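Local atomic coordinates of probable transcriptional regulator (Rhodococcus jostii, PDB entry 3HIM), a protein that probably acts as a TetR-family transcriptional regulator that binds DNA at cis-regulatory sites. Residues B[151-155]-B[196-201]; B[80-84]-B[95-99]; B[21-26]-B[63-67]. One frame throughout, in Å; residues are numbered along the deposited sequence.

Interaction 1: residues B[151-155]-B[196-201]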
loop_
_atom_site.group_PDB
_atom_site.type_symbol
_atom_site.label_atom_id
_atom_site.label_comp_id
_atom_site.label_asym_id
_atom_site.label_seq_id
_atom_site.Cartn_x
_atom_site.Cartn_y
_atom_site.Cartn_z
ATOM N N GLY B 151 29.108 10.243 -6.552
ATOM C CA GLY B 151 29.438 9.091 -7.386
ATOM C C GLY B 151 29.154 7.770 -6.671
ATOM O O GLY B 151 29.551 6.714 -7.153
ATOM N N ASP B 152 28.492 7.828 -5.513
ATOM C CA ASP B 152 28.055 6.627 -4.801
ATOM C C ASP B 152 26.854 5.955 -5.471
ATOM O O ASP B 152 26.713 4.734 -5.426
ATOM C CB ASP B 152 27.661 6.964 -3.367
ATOM C CG ASP B 152 28.836 7.405 -2.518
ATOM O OD1 ASP B 152 29.956 6.885 -2.708
ATOM O OD2 ASP B 152 28.620 8.260 -1.635
ATOM N N PHE B 153 25.970 6.757 -6.060
ATOM C CA PHE B 153 24.723 6.233 -6.616
ATOM C C PHE B 153 24.712 6.483 -8.109
ATOM O O PHE B 153 25.336 7.432 -8.584
ATOM C CB PHE B 153 23.481 6.908 -5.971
ATOM C CG PHE B 153 23.267 6.570 -4.493
ATOM C CD1 PHE B 153 23.882 5.469 -3.898
ATOM C CD2 PHE B 153 22.420 7.355 -3.710
ATOM C CE1 PHE B 153 23.682 5.157 -2.541
ATOM C CE2 PHE B 153 22.207 7.058 -2.339
ATOM C CZ PHE B 153 22.843 5.949 -1.761
ATOM N N HIS B 154 23.987 5.647 -8.844
ATOM C CA HIS B 154 23.800 5.820 -10.290
ATOM C C HIS B 154 22.350 5.522 -10.651
ATOM O O HIS B 154 22.075 4.575 -11.389
ATOM C CB HIS B 154 24.742 4.902 -11.062
ATOM C CG HIS B 154 26.144 4.946 -10.553
ATOM N ND1 HIS B 154 26.989 6.010 -10.796
ATOM C CD2 HIS B 154 26.835 4.088 -9.765
ATOM C CE1 HIS B 154 28.152 5.789 -10.206
ATOM N NE2 HIS B 154 28.085 4.629 -9.575
ATOM N N PRO B 155 21.424 6.343 -10.138
ATOM C CA PRO B 155 19.991 6.102 -10.312
ATOM C C PRO B 155 19.605 6.263 -11.761
ATOM O O PRO B 155 20.179 7.102 -12.457
ATOM C CB PRO B 155 19.322 7.212 -9.469
ATOM C CG PRO B 155 20.351 8.236 -9.262
ATOM C CD PRO B 155 21.703 7.650 -9.506
ATOM N N LEU B 196 19.341 0.154 -1.886
ATOM C CA LEU B 196 20.707 0.412 -2.349
ATOM C C LEU B 196 20.863 -0.083 -3.769
ATOM O O LEU B 196 21.434 0.627 -4.602
ATOM C CB LEU B 196 21.749 -0.199 -1.414
ATOM C CG LEU B 196 21.812 0.509 -0.060
ATOM C CD1 LEU B 196 22.634 -0.332 0.925
ATOM C CD2 LEU B 196 22.370 1.936 -0.148
ATOM N N ARG B 197 20.315 -1.265 -4.062
ATOM C CA ARG B 197 20.384 -1.829 -5.406
ATOM C C ARG B 197 19.642 -0.976 -6.436
ATOM O O ARG B 197 20.126 -0.780 -7.560
ATOM C CB ARG B 197 19.854 -3.266 -5.429
ATOM C CG ARG B 197 20.838 -4.296 -4.922
ATOM C CD ARG B 197 21.704 -4.785 -6.060
ATOM N NE ARG B 197 22.614 -5.880 -5.701
ATOM C CZ ARG B 197 22.395 -7.172 -5.948
ATOM N NH1 ARG B 197 21.276 -7.580 -6.523
ATOM N NH2 ARG B 197 23.307 -8.070 -5.607
ATOM N N MET B 198 18.474 -0.484 -6.035
ATOM C CA MET B 198 17.648 0.378 -6.855
ATOM C C MET B 198 18.405 1.637 -7.284
ATOM O O MET B 198 18.310 2.050 -8.443
ATOM C CB MET B 198 16.376 0.779 -6.093
ATOM C CG MET B 198 15.231 -0.224 -6.240
ATOM S SD MET B 198 13.735 0.378 -5.413
ATOM C CE MET B 198 13.976 -0.425 -3.827
ATOM N N VAL B 199 19.140 2.255 -6.360
ATOM C CA VAL B 199 19.823 3.502 -6.714
ATOM C C VAL B 199 21.213 3.233 -7.288
ATOM O O VAL B 199 21.997 4.162 -7.501
ATOM C CB VAL B 199 19.866 4.525 -5.560
ATOM C CG1 VAL B 199 18.464 4.895 -5.161
ATOM C CG2 VAL B 199 20.657 3.984 -4.372
ATOM N N GLY B 200 21.492 1.951 -7.534
ATOM C CA GLY B 200 22.712 1.507 -8.207
ATOM C C GLY B 200 23.961 1.703 -7.386
ATOM O O GLY B 200 25.033 1.945 -7.937
ATOM N N CYS B 201 23.822 1.630 -6.062
ATOM C CA CYS B 201 24.974 1.592 -5.140
ATOM C C CYS B 201 25.657 0.213 -5.172
ATOM O O CYS B 201 24.983 -0.813 -5.363
ATOM C CB CYS B 201 24.516 1.897 -3.710
ATOM S SG CYS B 201 25.872 2.115 -2.494
#
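H154 N donates a 2.8 Å hydrogen bond to V199 O in the plane of that carbonyl, at a C=O...N angle of 158°, where loop 151-155 and the turn ending helix 184-198 run past each other in opposite directions. This turn is a Schellman motif: C201 N bonds back to L196 O, G200 N bonds back to R197 O, and G200 takes the positive phi that glycine accepts readily. A beta carbon at G200 would point at the loop and press closely on H154 O, so the missing side chain matters to the fit. The main apolar contact is a CH-pi interaction in which V199 CG2 stands 3.5 Å from the centroid of the F153 ring, 9° off its normal. CG2 is the branch held between the backbone N and the carbonyl carbon of V199 (chi1 of CG1 -61°), and this sets it over the middle of the ring. C201 meets the same ring differently. Its CB approaches F153 CE1 obliquely at 3.6 Å, while SG lies in the ring plane at the edge, 3.7 Å from CE1, a cysteine sulfur-aromatic contact. L196 CD2 adds a looser touch on F153 CE1 at 4.2 Å. The H154 imidazole comes edge-on to the turn, its CD2 3.3 Å from G200 O. Beyond the two segments, F153 also rests on P90 of helix 89-106, and V199 reaches I144 of helix 123-149 and A161 of helix 158-175. The contact thus sits where the end of helix 184-198 meets these three helices, next to the second subunit, whose R197 NH2 donates to H154 O and whose M198 packs on M198 of this chain.

Interaction 2: residues B[80-84]-B[95-99]; sequences TAADF and STVTA
S95 reaches from helix 89-106 to A82 on helix 60-82, and its short side chain carries the polar part of the contact. S95 CB comes first, 3.3 Å from A82 O. With OG turned anti to the backbone N (chi1 -176°), S95 OG donates a 2.7 Å hydrogen bond to A82 O. It approaches this oxygen in the carbonyl plane, on a lone pair, at a C=O...O angle of 132°. S95 OG also lies 3.9 Å from F84 CE2, oblique to the ring and only as a loose van der Waals neighbour. The contact therefore ties two consecutive helices across the short loop that connects them, a helical hairpin. As in other TetR-family proteins, helix 60-82 is the long connection from the DNA-binding region into the C-terminal domain, and this hairpin is where the chain folds back at its far end. Beside the hydrogen bond the packing is apolar and close: A82 CB points at the facing helix and meets A99 CB, one turn on from S95, at 3.6 Å. T96 adds its methyl, CG2 lying 3.7 Å from D83 CB. The T96 hydroxyl, in the position between backbone N and carbonyl carbon, turns back to R92 O within its own helix, which leaves the methyl as the group facing D83. The carboxylate of D83 is engaged by R92 in a salt bridge through NE, while F140 and I143 of helix 123-149 pack against the T96 side chain.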
loop_
_atom_site.group_PDB
_atom_site.type_symbol
_atom_site.label_atom_id
_atom_site.label_comp_id
_atom_site.label_asym_id
_atom_site.label_seq_id
_atom_site.Cartn_x
_atom_site.Cartn_y
_atom_site.Cartn_z
ATOM N N THR B 80 13.630 11.970 9.385
ATOM C CA THR B 80 14.444 13.179 9.463
ATOM C C THR B 80 15.503 13.012 10.564
ATOM O O THR B 80 16.691 13.155 10.313
ATOM C CB THR B 80 13.564 14.429 9.655
ATOM O OG1 THR B 80 12.707 14.539 8.522
ATOM C CG2 THR B 80 14.417 15.699 9.764
ATOM N N ALA B 81 15.068 12.627 11.757
ATOM C CA ALA B 81 16.002 12.224 12.823
ATOM C C ALA B 81 16.939 11.081 12.394
ATOM O O ALA B 81 18.038 10.952 12.918
ATOM C CB ALA B 81 15.234 11.821 14.073
ATOM N N ALA B 82 16.507 10.243 11.453
ATOM C CA ALA B 82 17.375 9.158 10.990
ATOM C C ALA B 82 18.401 9.609 9.926
ATOM O O ALA B 82 19.345 8.873 9.615
ATOM C CB ALA B 82 16.544 7.965 10.497
ATOM N N ASP B 83 18.234 10.814 9.380
ATOM C CA ASP B 83 19.156 11.294 8.352
ATOM C C ASP B 83 20.296 12.123 8.957
ATOM O O ASP B 83 20.070 12.944 9.837
ATOM C CB ASP B 83 18.424 12.093 7.278
ATOM C CG ASP B 83 19.291 12.375 6.070
ATOM O OD1 ASP B 83 20.175 11.542 5.708
ATOM O OD2 ASP B 83 19.091 13.447 5.478
ATOM N N PHE B 84 21.519 11.888 8.485
ATOM C CA PHE B 84 22.694 12.544 9.047
ATOM C C PHE B 84 23.511 13.055 7.887
ATOM O O PHE B 84 24.230 12.284 7.242
ATOM C CB PHE B 84 23.518 11.571 9.893
ATOM C CG PHE B 84 22.748 10.930 11.001
ATOM C CD1 PHE B 84 22.460 11.634 12.160
ATOM C CD2 PHE B 84 22.302 9.610 10.882
ATOM C CE1 PHE B 84 21.742 11.030 13.209
ATOM C CE2 PHE B 84 21.584 9.007 11.918
ATOM C CZ PHE B 84 21.298 9.724 13.078
ATOM N N SER B 95 19.837 4.236 6.755
ATOM C CA SER B 95 19.307 4.682 8.043
ATOM C C SER B 95 17.859 5.145 7.934
ATOM O O SER B 95 16.992 4.784 8.755
ATOM C CB SER B 95 20.177 5.826 8.599
ATOM O OG SER B 95 19.737 6.209 9.885
ATOM N N THR B 96 17.609 5.956 6.914
ATOM C CA THR B 96 16.279 6.495 6.707
ATOM C C THR B 96 15.308 5.415 6.242
ATOM O O THR B 96 14.161 5.419 6.694
ATOM C CB THR B 96 16.274 7.630 5.701
ATOM O OG1 THR B 96 16.915 7.183 4.498
ATOM C CG2 THR B 96 16.990 8.862 6.279
ATOM N N VAL B 97 15.755 4.516 5.338
ATOM C CA VAL B 97 14.915 3.379 4.913
ATOM C C VAL B 97 14.564 2.476 6.115
ATOM O O VAL B 97 13.384 2.152 6.324
ATOM C CB VAL B 97 15.531 2.540 3.728
ATOM C CG1 VAL B 97 14.700 1.277 3.468
ATOM C CG2 VAL B 97 15.594 3.376 2.447
ATOM N N THR B 98 15.570 2.106 6.911
ATOM C CA THR B 98 15.325 1.385 8.165
ATOM C C THR B 98 14.242 2.054 9.050
ATOM O O THR B 98 13.260 1.400 9.429
ATOM C CB THR B 98 16.613 1.220 9.006
ATOM O OG1 THR B 98 17.581 0.527 8.220
ATOM C CG2 THR B 98 16.338 0.427 10.309
ATOM N N ALA B 99 14.438 3.329 9.384
ATOM C CA ALA B 99 13.455 4.088 10.183
ATOM C C ALA B 99 12.099 4.166 9.502
ATOM O O ALA B 99 11.061 4.032 10.136
ATOM C CB ALA B 99 13.968 5.493 10.469
#

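Interaction 3: residues B[21-26]-B[63-67]; sequences IRAAAI and LLYAI
I67 and I26 lie side by side pointing in opposite directions, I67 CG2 against I26 CG1 at 3.7 Å, where helices 21-26 and 63-67 cross nearly at a right angle (97°, axes 10.0 Å apart). The longer branch of I67 serves two other partners: with CG1 anti to the carbonyl carbon (chi1 -69°), I67 CD1 comes within 3.8 Å of A25 CB, and I67 CG1 itself lies 4.0 Å from R22 CB. L63, one turn earlier, approaches the A25 methyl from its own direction, CD2 touching A25 CB at 3.6 Å, so this small residue is flanked by both branched chains. L63 spreads its other methyl, CD1, between two partners: it faces I21 CG2 at 4.0 Å, the two chains crossing at about a right angle, and is overlain obliquely by the aliphatic stem of R22. Further out, R22 CD lies 3.8 Å from A66 CB. The chain then bends at chi3 (-62°), sending the guanidinium out of the apolar patch to a salt bridge with E70 and a hydrogen bond to Y57 OH. With I67 cut back to an alanine, I26 CG1 would probably lose its partner, A25 would keep only L63 of its two neighbours across the contact, and a gap would open beside the R22 stem. Around this core, I42 of helix 39-45 covers A25 and L63, tying helices 16-32 and 60-82 to the predicted helix-turn-helix motif. From the C-terminal domain, V113 of helix 108-116 meets I67, and A109 and S110 of that helix meet I26.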
loop_
_atom_site.group_PDB
_atom_site.type_symbol
_atom_site.label_atom_id
_atom_site.label_comp_id
_atom_site.label_asym_id
_atom_site.label_seq_id
_atom_site.Cartn_x
_atom_site.Cartn_y
_atom_site.Cartn_z
ATOM N N ILE B 21 -8.430 9.532 22.938
ATOM C CA ILE B 21 -9.556 9.528 21.980
ATOM C C ILE B 21 -9.067 9.103 20.590
ATOM O O ILE B 21 -9.715 8.289 19.930
ATOM C CB ILE B 21 -10.295 10.893 21.954
ATOM C CG1 ILE B 21 -11.025 11.112 23.293
ATOM C CG2 ILE B 21 -11.292 10.995 20.734
ATOM C CD1 ILE B 21 -11.258 12.583 23.643
ATOM N N ARG B 22 -7.907 9.623 20.185
ATOM C CA ARG B 22 -7.316 9.289 18.886
ATOM C C ARG B 22 -6.975 7.809 18.796
ATOM O O ARG B 22 -7.317 7.165 17.795
ATOM C CB ARG B 22 -6.071 10.132 18.592
ATOM C CG ARG B 22 -6.330 11.608 18.513
ATOM C CD ARG B 22 -5.214 12.323 17.784
ATOM N NE ARG B 22 -3.913 12.221 18.437
ATOM C CZ ARG B 22 -3.541 12.929 19.509
ATOM N NH1 ARG B 22 -4.386 13.773 20.099
ATOM N NH2 ARG B 22 -2.322 12.787 20.004
ATOM N N ALA B 23 -6.323 7.267 19.835
ATOM C CA ALA B 23 -6.025 5.830 19.856
ATOM C C ALA B 23 -7.317 5.015 19.719
ATOM O O ALA B 23 -7.394 4.093 18.893
ATOM C CB ALA B 23 -5.255 5.434 21.116
ATOM N N ALA B 24 -8.345 5.372 20.494
ATOM C CA ALA B 24 -9.606 4.626 20.425
ATOM C C ALA B 24 -10.260 4.787 19.058
ATOM O O ALA B 24 -10.820 3.828 18.517
ATOM C CB ALA B 24 -10.575 5.056 21.529
ATOM N N ALA B 25 -10.198 5.997 18.507
ATOM C CA ALA B 25 -10.782 6.240 17.192
ATOM C C ALA B 25 -10.077 5.394 16.118
ATOM O O ALA B 25 -10.723 4.894 15.205
ATOM C CB ALA B 25 -10.733 7.713 16.831
ATOM N N ILE B 26 -8.760 5.239 16.231
ATOM C CA ILE B 26 -8.018 4.430 15.268
ATOM C C ILE B 26 -8.548 3.003 15.261
ATOM O O ILE B 26 -8.898 2.467 14.199
ATOM C CB ILE B 26 -6.508 4.474 15.519
ATOM C CG1 ILE B 26 -5.952 5.827 15.062
ATOM C CG2 ILE B 26 -5.768 3.283 14.802
ATOM C CD1 ILE B 26 -4.663 6.223 15.768
ATOM N N LEU B 63 -11.125 14.920 14.017
ATOM C CA LEU B 63 -10.470 13.827 14.715
ATOM C C LEU B 63 -9.630 12.996 13.739
ATOM O O LEU B 63 -8.510 12.562 14.077
ATOM C CB LEU B 63 -11.517 12.961 15.419
ATOM C CG LEU B 63 -11.067 11.650 16.089
ATOM C CD1 LEU B 63 -9.916 11.863 17.070
ATOM C CD2 LEU B 63 -12.258 11.003 16.784
ATOM N N LEU B 64 -10.172 12.777 12.535
ATOM C CA LEU B 64 -9.423 12.107 11.481
ATOM C C LEU B 64 -8.172 12.926 11.099
ATOM O O LEU B 64 -7.072 12.374 10.954
ATOM C CB LEU B 64 -10.306 11.873 10.248
ATOM C CG LEU B 64 -9.552 11.380 9.007
ATOM C CD1 LEU B 64 -9.127 9.923 9.215
ATOM C CD2 LEU B 64 -10.409 11.542 7.751
ATOM N N TYR B 65 -8.357 14.241 10.937
ATOM C CA TYR B 65 -7.262 15.143 10.630
ATOM C C TYR B 65 -6.195 15.071 11.708
ATOM O O TYR B 65 -5.009 14.952 11.384
ATOM C CB TYR B 65 -7.762 16.574 10.462
ATOM C CG TYR B 65 -6.635 17.593 10.362
ATOM C CD1 TYR B 65 -5.684 17.516 9.333
ATOM C CD2 TYR B 65 -6.507 18.616 11.313
ATOM C CE1 TYR B 65 -4.634 18.435 9.242
ATOM C CE2 TYR B 65 -5.466 19.554 11.229
ATOM C CZ TYR B 65 -4.539 19.447 10.185
ATOM O OH TYR B 65 -3.517 20.342 10.088
ATOM N N ALA B 66 -6.600 15.120 12.983
ATOM C CA ALA B 66 -5.621 14.964 14.061
ATOM C C ALA B 66 -4.841 13.649 13.920
ATOM O O ALA B 66 -3.626 13.644 14.008
ATOM C CB ALA B 66 -6.278 15.066 15.450
ATOM N N ILE B 67 -5.538 12.549 13.688
ATOM C CA ILE B 67 -4.888 11.240 13.522
ATOM C C ILE B 67 -3.901 11.276 12.343
ATOM O O ILE B 67 -2.768 10.852 12.457
ATOM C CB ILE B 67 -5.953 10.108 13.369
ATOM C CG1 ILE B 67 -6.704 9.902 14.689
ATOM C CG2 ILE B 67 -5.333 8.783 12.910
ATOM C CD1 ILE B 67 -7.994 9.110 14.562
#

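Interaction 3 is the buried contact, whereas interaction 2 lies at the surface and interaction 1 is only partly buried. Interactions 2 and 3 share helix 60-82, which runs between the DNA-binding region and the C-terminal domain; their centres are about 26 Å apart. Interaction 1 lies on the same side of the chain's centre as interaction 2, about 17 Å away between centres, and about 39 Å from interaction 3. Chemistry follows place. Apolar side chains and the carbon stem of an arginine join the crossed helices of interaction 3, a serine hydroxyl fastens the hairpin of interaction 2, and interaction 1 couples a backbone bond to aromatic packing, other residues touching the second subunit.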